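PDB 1HKF: natural cytotoxicity triggering receptor 2 from Homo sapiens, which acts as a cytotoxicity-activating receptor of natural killer cells, here as its extracellular V-set immunoglobulin domain, and may make activated cells more efficient at lysing tumour cells. Local coordinates for residues A[68-71]-A[72-75]; A[89-92]-A[93-97]. All blocks are in the same frame, centred on the assembly; numbering follows the deposited sequence.

Interaction 1 of 2, residues A[68-71]-A[72-75]; sequences AWTS and RFTI
Phe73 lays its ring obliquely against the peptide of Thr70, with CD2 of Phe73 3.5 Å from O of Thr70. The ring's CG sits beside its own backbone N (chi1 -33°), and that N donates to the same oxygen, so one carbonyl meets both the amide and the ring of Phe73. The bond is weak, N of Phe73 standing 3.5 Å from O of Thr70, and it closes a type II' turn from Thr70 to Phe73. Positive phi at Ser71 (66°) is what this turn type requires at its second residue.

Thr74 approaches from another direction. With OG1 between N and the carbonyl carbon, its methyl is swung beside the backbone N, bringing CG2 of Thr74 within 4.0 Å of CA of Trp69. O of Ala68 accepts one hydrogen bond, from N of Ile75 at 3.2 Å in the carbonyl plane, and has a bent CA-H...O contact from CA of Thr74 beside it at 3.1 Å. Beside this bond, CB of Ala68 and CB of Ile75 lie 4.4 Å apart. CB of Trp69 points away from residues 72-75, whereas Phe73 and Ile75 both rest on Val59. Such a tight reversal, feeding directly into strand 73-78, forms the approach to strand D of a V-set immunoglobulin sandwich.

Interaction 2 of 2, residues A[89-92]-A[93-97]; sequences TDLR and EEDSG
Asp95 folds back on Arg92 within the E-F turn of the V-set domain, whose residues 93-95 form a short 3-10 segment that leads into the strand bearing Tyr99. Two bonds run in reciprocal directions between this pair. N of Arg92 donates to OD2 of Asp95 at 2.8 Å and almost straight (169°), reaching the oxygen from above the carboxylate plane, 43° out of it. In return N of Asp95 donates to O of Arg92, also at 2.8 Å. With CG beside its backbone N (chi1 -68°), Asp95 brings OD2 in front of the Arg92 N-H, and CD2 of Leu91 packs 3.7 Å from that OD2. On another flank OE1 of Glu94 lies 3.6 Å from CB of Arg92.

Further out, N of Ser96 bonds to O of Glu93 at 3.1 Å, continuing the turn. Asp95 O accepts from Tyr99 OH, as in the tyrosine corner of Ig domains, while OD2 of Asp95 also forms a salt bridge with NH2 of Arg72. The Arg92 chain, bent twice, turns its guanidinium back along the loop instead of presenting an N-H to Asp95: NH1 of Arg92 forms a salt bridge with OD2 of Asp90 at 2.8 Å, meeting that oxygen on its anti side but tilted out of the carboxylate plane.

The centres of interactions 1 and 2 are about 14 Å apart, yet Arg72 bridges them directly. NH2 of Arg72 forms a salt bridge with OD2 of Asp95; the modelled 2.4 Å separation is unusually short, so its exact length is doubtful. Backbone pairing reinforces the junction, O of Arg72 lying 3.0 Å from N of Thr89 in a probable hydrogen bond, and NE of Arg72 bonds to O of Thr89. The turn at 68-75 thus presents an arginine to the 93-95 segment. An arginine-aspartate bridge between the start of strand D and the E-F turn is a classic V-set feature.

Interaction 1 of 2, residues A[68-71]-A[72-75]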
ATOM      1  N   ALA A  68       8.086 -11.935   8.672  1.00 57.18           N
ATOM      2  CA  ALA A  68       8.469 -12.707   7.477  1.00 60.69           C
ATOM      3  C   ALA A  68       9.084 -11.803   6.370  1.00 63.10           C
ATOM      4  O   ALA A  68       8.385 -11.224   5.541  1.00 62.08           O
ATOM      5  CB  ALA A  68       7.244 -13.494   6.926  1.00 59.30           C
ATOM      6  N   TRP A  69      10.416 -11.723   6.399  1.00 66.57           N
ATOM      7  CA  TRP A  69      11.256 -10.925   5.498  1.00 68.74           C
ATOM      8  C   TRP A  69      11.371 -11.489   4.057  1.00 68.36           C
ATOM      9  O   TRP A  69      10.403 -11.994   3.496  1.00 68.67           O
ATOM     10  CB  TRP A  69      12.647 -10.853   6.137  1.00 72.00           C
ATOM     11  CG  TRP A  69      13.344  -9.570   6.003  1.00 75.25           C
ATOM     12  CD1 TRP A  69      13.137  -8.441   6.748  1.00 76.44           C
ATOM     13  CD2 TRP A  69      14.379  -9.258   5.067  1.00 76.61           C
ATOM     14  NE1 TRP A  69      13.988  -7.442   6.328  1.00 77.42           N
ATOM     15  CE2 TRP A  69      14.760  -7.918   5.297  1.00 77.19           C
ATOM     16  CE3 TRP A  69      15.023  -9.983   4.052  1.00 77.26           C
ATOM     17  CZ2 TRP A  69      15.753  -7.287   4.546  1.00 77.99           C
ATOM     18  CZ3 TRP A  69      16.005  -9.360   3.304  1.00 77.77           C
ATOM     19  CH2 TRP A  69      16.363  -8.019   3.555  1.00 78.85           C
ATOM     20  N   THR A  70      12.584 -11.392   3.499  1.00 67.12           N
ATOM     21  CA  THR A  70      13.018 -11.818   2.136  1.00 64.92           C
ATOM     22  C   THR A  70      13.039 -10.668   1.097  1.00 62.25           C
ATOM     23  O   THR A  70      12.268 -10.616   0.138  1.00 61.14           O
ATOM     24  CB  THR A  70      12.255 -13.120   1.536  1.00 65.86           C
ATOM     25  OG1 THR A  70      11.007 -12.764   0.930  1.00 65.76           O
ATOM     26  CG2 THR A  70      12.024 -14.178   2.626  1.00 65.67           C
ATOM     27  N   SER A  71      13.966  -9.743   1.322  1.00 60.02           N
ATOM     28  CA  SER A  71      14.165  -8.608   0.438  1.00 56.89           C
ATOM     29  C   SER A  71      12.992  -7.657   0.433  1.00 52.78           C
ATOM     30  O   SER A  71      12.420  -7.325   1.479  1.00 52.96           O
ATOM     31  CB  SER A  71      14.431  -9.101  -0.988  1.00 58.90           C
ATOM     32  OG  SER A  71      14.387  -8.021  -1.910  1.00 61.00           O
ATOM     33  N   ARG A  72      12.686  -7.215  -0.756  1.00 49.25           N
ATOM     34  CA  ARG A  72      11.616  -6.219  -0.934  1.00 46.16           C
ATOM     35  C   ARG A  72      10.215  -6.691  -0.514  1.00 43.46           C
ATOM     36  O   ARG A  72       9.281  -5.879  -0.410  1.00 42.41           O
ATOM     37  CB  ARG A  72      11.625  -5.743  -2.385  1.00 45.76           C
ATOM     38  CG  ARG A  72      12.997  -5.522  -2.999  1.00 46.32           C
ATOM     39  CD  ARG A  72      12.940  -5.428  -4.523  1.00 45.30           C
ATOM     40  NE  ARG A  72      11.692  -4.839  -4.999  1.00 45.19           N
ATOM     41  CZ  ARG A  72      10.988  -5.273  -6.022  1.00 43.31           C
ATOM     42  NH1 ARG A  72      11.394  -6.328  -6.714  1.00 43.16           N
ATOM     43  NH2 ARG A  72       9.857  -4.642  -6.364  1.00 41.89           N
ATOM     44  N   PHE A  73      10.050  -7.992  -0.292  1.00 41.20           N
ATOM     45  CA  PHE A  73       8.734  -8.560   0.041  1.00 39.89           C
ATOM     46  C   PHE A  73       8.561  -9.038   1.459  1.00 38.57           C
ATOM     47  O   PHE A  73       9.441  -9.708   1.994  1.00 39.30           O
ATOM     48  CB  PHE A  73       8.416  -9.749  -0.857  1.00 41.12           C
ATOM     49  CG  PHE A  73       8.953  -9.654  -2.248  1.00 42.36           C
ATOM     50  CD1 PHE A  73       8.248  -8.945  -3.198  1.00 42.79           C
ATOM     51  CD2 PHE A  73      10.154 -10.252  -2.614  1.00 42.01           C
ATOM     52  CE1 PHE A  73       8.734  -8.831  -4.504  1.00 44.10           C
ATOM     53  CE2 PHE A  73      10.644 -10.142  -3.909  1.00 41.69           C
ATOM     54  CZ  PHE A  73       9.947  -9.437  -4.854  1.00 42.62           C
ATOM     55  N   THR A  74       7.434  -8.722   2.084  1.00 34.18           N
ATOM     56  CA  THR A  74       7.224  -9.222   3.435  1.00 32.36           C
ATOM     57  C   THR A  74       5.769  -9.540   3.631  1.00 29.35           C
ATOM     58  O   THR A  74       4.965  -9.115   2.837  1.00 26.96           O
ATOM     59  CB  THR A  74       7.605  -8.195   4.487  1.00 33.58           C
ATOM     60  OG1 THR A  74       6.742  -7.055   4.354  1.00 32.43           O
ATOM     61  CG2 THR A  74       9.064  -7.770   4.273  1.00 36.98           C
ATOM     62  N   ILE A  75       5.454 -10.291   4.684  1.00 27.56           N
ATOM     63  CA  ILE A  75       4.078 -10.617   4.997  1.00 27.75           C
ATOM     64  C   ILE A  75       3.895 -10.437   6.490  1.00 27.10           C
ATOM     65  O   ILE A  75       4.769 -10.734   7.260  1.00 27.71           O
ATOM     66  CB  ILE A  75       3.689 -12.118   4.640  1.00 27.89           C
ATOM     67  CG1 ILE A  75       3.453 -12.273   3.143  1.00 27.82           C
ATOM     68  CG2 ILE A  75       2.387 -12.551   5.378  1.00 25.04           C
ATOM     69  CD1 ILE A  75       3.311 -13.731   2.677  1.00 29.47           C
TER

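Interaction 2 of 2, residues A[89-92]-A[93-97]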
ATOM      1  N   THR A  89       8.010  -3.493  -1.648  1.00 27.43           N
ATOM      2  CA  THR A  89       8.534  -2.128  -1.637  1.00 28.41           C
ATOM      3  C   THR A  89       9.354  -1.877  -2.871  1.00 28.32           C
ATOM      4  O   THR A  89       9.751  -2.838  -3.624  1.00 27.28           O
ATOM      5  CB  THR A  89       9.432  -1.816  -0.393  1.00 27.22           C
ATOM      6  OG1 THR A  89      10.567  -2.646  -0.427  1.00 28.43           O
ATOM      7  CG2 THR A  89       8.727  -2.081   0.896  1.00 25.99           C
ATOM      8  N   ASP A  90       9.521  -0.581  -3.145  1.00 30.34           N
ATOM      9  CA  ASP A  90      10.330  -0.184  -4.276  1.00 31.65           C
ATOM     10  C   ASP A  90       9.886  -0.803  -5.597  1.00 29.93           C
ATOM     11  O   ASP A  90      10.695  -1.412  -6.312  1.00 28.94           O
ATOM     12  CB  ASP A  90      11.786  -0.590  -4.020  1.00 35.59           C
ATOM     13  CG  ASP A  90      12.734   0.085  -4.996  1.00 42.42           C
ATOM     14  OD1 ASP A  90      12.498   1.311  -5.275  1.00 44.63           O
ATOM     15  OD2 ASP A  90      13.678  -0.602  -5.497  1.00 46.41           O
ATOM     16  N   LEU A  91       8.610  -0.668  -5.934  1.00 30.70           N
ATOM     17  CA  LEU A  91       8.126  -1.270  -7.181  1.00 30.83           C
ATOM     18  C   LEU A  91       8.920  -0.785  -8.400  1.00 32.61           C
ATOM     19  O   LEU A  91       9.302   0.386  -8.471  1.00 30.84           O
ATOM     20  CB  LEU A  91       6.632  -0.965  -7.403  1.00 28.29           C
ATOM     21  CG  LEU A  91       5.723  -1.555  -6.303  1.00 27.71           C
ATOM     22  CD1 LEU A  91       4.283  -0.988  -6.335  1.00 24.63           C
ATOM     23  CD2 LEU A  91       5.769  -3.084  -6.448  1.00 26.66           C
ATOM     24  N   ARG A  92       9.159  -1.727  -9.316  1.00 33.67           N
ATOM     25  CA  ARG A  92       9.799  -1.522 -10.602  1.00 35.82           C
ATOM     26  C   ARG A  92       8.827  -2.030 -11.675  1.00 35.99           C
ATOM     27  O   ARG A  92       7.980  -2.929 -11.427  1.00 35.95           O
ATOM     28  CB  ARG A  92      11.102  -2.320 -10.735  1.00 39.12           C
ATOM     29  CG  ARG A  92      12.206  -1.710  -9.963  1.00 44.66           C
ATOM     30  CD  ARG A  92      12.163  -2.238  -8.549  1.00 51.76           C
ATOM     31  NE  ARG A  92      12.763  -3.558  -8.521  1.00 54.00           N
ATOM     32  CZ  ARG A  92      13.803  -3.857  -7.763  1.00 54.87           C
ATOM     33  NH1 ARG A  92      14.327  -2.921  -6.973  1.00 54.51           N
ATOM     34  NH2 ARG A  92      14.324  -5.074  -7.829  1.00 55.64           N
ATOM     35  N   GLU A  93       8.989  -1.497 -12.874  1.00 34.65           N
ATOM     36  CA  GLU A  93       8.168  -1.857 -14.021  1.00 36.20           C
ATOM     37  C   GLU A  93       8.067  -3.381 -14.200  1.00 35.85           C
ATOM     38  O   GLU A  93       6.984  -3.894 -14.517  1.00 35.29           O
ATOM     39  CB  GLU A  93       8.769  -1.208 -15.273  1.00 38.29           C
ATOM     40  CG  GLU A  93       7.997  -1.422 -16.588  1.00 44.15           C
ATOM     41  CD  GLU A  93       8.815  -0.987 -17.832  1.00 45.21           C
ATOM     42  OE1 GLU A  93       9.327  -1.876 -18.592  1.00 46.66           O
ATOM     43  OE2 GLU A  93       8.945   0.241 -18.023  1.00 44.42           O
ATOM     44  N   GLU A  94       9.187  -4.073 -13.969  1.00 35.23           N
ATOM     45  CA  GLU A  94       9.320  -5.504 -14.105  1.00 35.98           C
ATOM     46  C   GLU A  94       8.529  -6.301 -13.096  1.00 35.55           C
ATOM     47  O   GLU A  94       8.442  -7.525 -13.222  1.00 35.10           O
ATOM     48  CB  GLU A  94      10.768  -5.941 -13.970  1.00 39.44           C
ATOM     49  CG  GLU A  94      11.656  -5.561 -15.125  1.00 44.88           C
ATOM     50  CD  GLU A  94      12.067  -4.097 -15.087  1.00 47.48           C
ATOM     51  OE1 GLU A  94      11.804  -3.427 -14.048  1.00 46.22           O
ATOM     52  OE2 GLU A  94      12.667  -3.634 -16.105  1.00 50.20           O
ATOM     53  N   ASP A  95       7.993  -5.632 -12.083  1.00 34.11           N
ATOM     54  CA  ASP A  95       7.189  -6.335 -11.114  1.00 34.21           C
ATOM     55  C   ASP A  95       5.785  -6.550 -11.675  1.00 33.20           C
ATOM     56  O   ASP A  95       4.984  -7.289 -11.097  1.00 35.11           O
ATOM     57  CB  ASP A  95       7.073  -5.549  -9.801  1.00 34.19           C
ATOM     58  CG  ASP A  95       8.392  -5.456  -9.058  1.00 34.74           C
ATOM     59  OD1 ASP A  95       9.185  -6.450  -9.073  1.00 34.40           O
ATOM     60  OD2 ASP A  95       8.604  -4.380  -8.445  1.00 33.76           O
ATOM     61  N   SER A  96       5.485  -5.905 -12.780  1.00 31.71           N
ATOM     62  CA  SER A  96       4.169  -5.994 -13.375  1.00 32.02           C
ATOM     63  C   SER A  96       3.893  -7.431 -13.717  1.00 31.75           C
ATOM     64  O   SER A  96       4.794  -8.165 -14.118  1.00 29.58           O
ATOM     65  CB  SER A  96       4.086  -5.114 -14.639  1.00 32.18           C
ATOM     66  OG  SER A  96       3.819  -3.745 -14.298  1.00 33.59           O
ATOM     67  N   GLY A  97       2.647  -7.845 -13.560  1.00 31.38           N
ATOM     68  CA  GLY A  97       2.345  -9.239 -13.860  1.00 31.21           C
ATOM     69  C   GLY A  97       1.239  -9.790 -12.967  1.00 30.37           C
ATOM     70  O   GLY A  97       0.583  -9.029 -12.220  1.00 29.18           O
TER